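PDB 2OSO: uncharacterized protein MJ1460 from Methanocaldococcus jannaschii DSM 2661, which is of unknown function but binds a zinc ion and carries a V4R domain of the HNOX-like clan, which may serve in small-molecule binding. Local coordinates for residues 96-101 and 153-158. The protein carries 3 engineered substitutions. Numbering follows the deposited sequence.
Sequences PPYKIK and FEVKEV
Ile100 meets Phe153 and Val155 on the face of the sheet that packs against helix 118-132, and here the contact is tight. The branched Ile100 holds CG1 between its backbone N and carbonyl carbon (chi1 67°), which lays CG1 3.9 Å from Phe153 CB; the extended chi2 (-166°) carries CD1 to 3.8 Å from Val155 CG2. Leu124 and Leu128 of the helix cover these three buried apolar residues. Tyr98 stands at the edge of this face, its CD2 4.1 Å from Val155 CG1. The Phe153 ring turns its edge to Ile100 O, and its side chain lies about 5 Å (nearest atoms) from the zinc ion without being a ligand. Strands 98-103 and 151-158 are the antiparallel central pair of the four-stranded sheet in this V4R domain. Ile100 with Phe153 and Tyr98 with Val155 each exchange two backbone hydrogen bonds, Phe153 N lying 2.8 Å from Ile100 O. Between them Lys99 and Glu154 form a non-hydrogen-bonded pair on the looser, more exposed face. Their long charged chains run side by side, joined by a salt bridge of 3.5 Å from Lys99 NZ to Glu154 OE2. Pro97, after a cis peptide bond, leads into the strand, its CB 3.9 Å from Lys156 CG. Pro96 sets CA over one face of the Tyr98 ring, toward its rim, and CG in van der Waals touch with Glu157 OE1 (3.7 Å); Tyr98 OH hydrogen-bonds a glycerol, probably from the crystallisation liquor.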
ATOM      1  N   PRO A  96      -0.978  18.243  27.960  1.00 33.00           N
ATOM      2  CA  PRO A  96      -0.350  17.027  27.440  1.00 33.60           C
ATOM      3  C   PRO A  96       0.670  16.538  28.454  1.00 34.42           C
ATOM      4  O   PRO A  96       1.018  17.283  29.372  1.00 36.37           O
ATOM      5  CB  PRO A  96       0.326  17.507  26.149  1.00 33.35           C
ATOM      6  CG  PRO A  96       0.620  18.932  26.406  1.00 32.90           C
ATOM      7  CD  PRO A  96      -0.500  19.448  27.252  1.00 32.95           C
ATOM      8  N   PRO A  97       1.161  15.307  28.309  1.00 34.01           N
ATOM      9  CA  PRO A  97       0.857  14.339  27.246  1.00 32.69           C
ATOM     10  C   PRO A  97      -0.516  13.667  27.405  1.00 31.65           C
ATOM     11  O   PRO A  97      -1.039  13.567  28.524  1.00 31.95           O
ATOM     12  CB  PRO A  97       1.988  13.318  27.400  1.00 33.40           C
ATOM     13  CG  PRO A  97       2.389  13.405  28.812  1.00 33.64           C
ATOM     14  CD  PRO A  97       2.184  14.801  29.242  1.00 32.94           C
ATOM     15  N   TYR A  98      -1.085  13.224  26.291  1.00 28.33           N
ATOM     16  CA  TYR A  98      -2.366  12.542  26.260  1.00 27.95           C
ATOM     17  C   TYR A  98      -2.161  11.084  25.915  1.00 28.18           C
ATOM     18  O   TYR A  98      -1.053  10.650  25.591  1.00 28.92           O
ATOM     19  CB  TYR A  98      -3.284  13.182  25.183  1.00 26.49           C
ATOM     20  CG  TYR A  98      -3.250  14.699  25.144  1.00 26.67           C
ATOM     21  CD1 TYR A  98      -3.849  15.450  26.144  1.00 26.28           C
ATOM     22  CD2 TYR A  98      -2.644  15.379  24.088  1.00 25.99           C
ATOM     23  CE1 TYR A  98      -3.810  16.800  26.141  1.00 25.56           C
ATOM     24  CE2 TYR A  98      -2.611  16.772  24.051  1.00 26.99           C
ATOM     25  CZ  TYR A  98      -3.205  17.492  25.099  1.00 27.69           C
ATOM     26  OH  TYR A  98      -3.229  18.868  25.130  1.00 25.08           O
ATOM     27  N   LYS A  99      -3.243  10.326  25.967  1.00 28.00           N
ATOM     28  CA  LYS A  99      -3.218   8.938  25.578  1.00 29.51           C
ATOM     29  C   LYS A  99      -4.397   8.714  24.695  1.00 29.14           C
ATOM     30  O   LYS A  99      -5.478   9.216  24.968  1.00 29.58           O
ATOM     31  CB  LYS A  99      -3.291   8.003  26.785  1.00 29.38           C
ATOM     32  CG  LYS A  99      -2.008   8.007  27.609  1.00 32.19           C
ATOM     33  CD  LYS A  99      -1.873   6.734  28.392  1.00 33.98           C
ATOM     34  CE  LYS A  99      -0.978   6.880  29.627  1.00 36.57           C
ATOM     35  NZ  LYS A  99       0.461   6.939  29.292  1.00 38.46           N
ATOM     36  N   ILE A 100      -4.172   7.967  23.629  1.00 29.11           N
ATOM     37  CA  ILE A 100      -5.231   7.529  22.744  1.00 31.07           C
ATOM     38  C   ILE A 100      -5.046   6.037  22.446  1.00 29.09           C
ATOM     39  O   ILE A 100      -3.946   5.497  22.517  1.00 28.43           O
ATOM     40  CB  ILE A 100      -5.290   8.397  21.440  1.00 32.61           C
ATOM     41  CG1 ILE A 100      -4.098   8.214  20.558  1.00 33.64           C
ATOM     42  CG2 ILE A 100      -5.305   9.868  21.770  1.00 33.32           C
ATOM     43  CD1 ILE A 100      -4.044   9.360  19.457  1.00 34.45           C
ATOM     44  N   LYS A 101      -6.138   5.364  22.130  1.00 27.80           N
ATOM     45  CA  LYS A 101      -6.082   3.927  21.960  1.00 26.53           C
ATOM     46  C   LYS A 101      -6.610   3.541  20.587  1.00 26.41           C
ATOM     47  O   LYS A 101      -7.451   4.224  20.000  1.00 24.50           O
ATOM     48  CB  LYS A 101      -6.853   3.221  23.063  1.00 25.33           C
ATOM     49  CG  LYS A 101      -6.424   3.556  24.539  1.00 25.53           C
ATOM     50  CD  LYS A 101      -6.893   2.406  25.486  1.00 25.65           C
ATOM     51  CE  LYS A 101      -6.785   2.694  27.018  1.00 24.15           C
ATOM     52  NZ  LYS A 101      -7.491   1.630  27.872  1.00 22.49           N
ATOM     53  N   PHE A 153      -1.230   4.694  22.520  1.00 26.07           N
ATOM     54  CA  PHE A 153      -0.297   5.709  22.041  1.00 25.31           C
ATOM     55  C   PHE A 153      -0.246   6.896  23.014  1.00 26.15           C
ATOM     56  O   PHE A 153      -1.282   7.459  23.388  1.00 27.91           O
ATOM     57  CB  PHE A 153      -0.716   6.192  20.660  1.00 23.57           C
ATOM     58  CG  PHE A 153      -0.851   5.077  19.608  1.00 22.71           C
ATOM     59  CD1 PHE A 153      -2.058   4.374  19.468  1.00 24.01           C
ATOM     60  CD2 PHE A 153       0.193   4.775  18.752  1.00 23.66           C
ATOM     61  CE1 PHE A 153      -2.209   3.368  18.479  1.00 24.95           C
ATOM     62  CE2 PHE A 153       0.061   3.734  17.766  1.00 22.53           C
ATOM     63  CZ  PHE A 153      -1.155   3.073  17.611  1.00 22.51           C
ATOM     64  N   GLU A 154       0.979   7.276  23.361  1.00 26.74           N
ATOM     65  CA  GLU A 154       1.306   8.469  24.144  1.00 28.43           C
ATOM     66  C   GLU A 154       1.510   9.668  23.180  1.00 28.94           C
ATOM     67  O   GLU A 154       2.334   9.566  22.236  1.00 28.01           O
ATOM     68  CB  GLU A 154       2.634   8.174  24.825  1.00 32.68           C
ATOM     69  CG  GLU A 154       2.876   8.678  26.165  1.00 37.18           C
ATOM     70  CD  GLU A 154       3.952   7.801  26.839  1.00 40.12           C
ATOM     71  OE1 GLU A 154       5.011   7.560  26.169  1.00 44.71           O
ATOM     72  OE2 GLU A 154       3.717   7.285  27.958  1.00 43.02           O
ATOM     73  N   VAL A 155       0.753  10.762  23.387  1.00 27.01           N
ATOM     74  CA  VAL A 155       0.810  11.959  22.515  1.00 26.69           C
ATOM     75  C   VAL A 155       1.442  13.116  23.265  1.00 26.53           C
ATOM     76  O   VAL A 155       0.911  13.551  24.296  1.00 26.92           O
ATOM     77  CB  VAL A 155      -0.598  12.428  22.011  1.00 25.48           C
ATOM     78  CG1 VAL A 155      -0.470  13.667  21.049  1.00 25.54           C
ATOM     79  CG2 VAL A 155      -1.338  11.299  21.333  1.00 25.55           C
ATOM     80  N   LYS A 156       2.534  13.643  22.717  1.00 28.05           N
ATOM     81  CA  LYS A 156       3.325  14.694  23.325  1.00 28.87           C
ATOM     82  C   LYS A 156       3.420  15.880  22.400  1.00 26.53           C
ATOM     83  O   LYS A 156       3.652  15.750  21.200  1.00 23.36           O
ATOM     84  CB  LYS A 156       4.737  14.228  23.584  1.00 30.85           C
ATOM     85  CG  LYS A 156       4.882  13.296  24.778  1.00 34.10           C
ATOM     86  CD  LYS A 156       6.285  12.682  24.826  1.00 35.24           C
ATOM     87  CE  LYS A 156       6.544  11.726  23.645  1.00 37.89           C
ATOM     88  NZ  LYS A 156       5.412  10.768  23.295  1.00 39.44           N
ATOM     89  N   GLU A 157       3.264  17.054  22.978  1.00 25.18           N
ATOM     90  CA  GLU A 157       3.348  18.290  22.240  1.00 26.20           C
ATOM     91  C   GLU A 157       4.814  18.700  22.333  1.00 27.60           C
ATOM     92  O   GLU A 157       5.416  18.616  23.418  1.00 28.99           O
ATOM     93  CB  GLU A 157       2.428  19.290  22.939  1.00 26.78           C
ATOM     94  CG  GLU A 157       1.970  20.415  22.135  1.00 26.27           C
ATOM     95  CD  GLU A 157       1.315  21.497  22.985  1.00 26.94           C
ATOM     96  OE1 GLU A 157       0.249  21.232  23.586  1.00 26.04           O
ATOM     97  OE2 GLU A 157       1.857  22.620  23.004  1.00 26.55           O
ATOM     98  N   VAL A 158       5.402  19.149  21.232  1.00 29.11           N
ATOM     99  CA  VAL A 158       6.811  19.466  21.206  1.00 31.48           C
ATOM    100  C   VAL A 158       7.081  20.766  20.444  1.00 34.46           C
ATOM    101  O   VAL A 158       6.321  21.132  19.543  1.00 33.54           O
ATOM    102  CB  VAL A 158       7.615  18.285  20.553  1.00 31.98           C
ATOM    103  CG1 VAL A 158       7.491  17.001  21.407  1.00 31.58           C
ATOM    104  CG2 VAL A 158       7.159  18.014  19.117  1.00 31.60           C
TER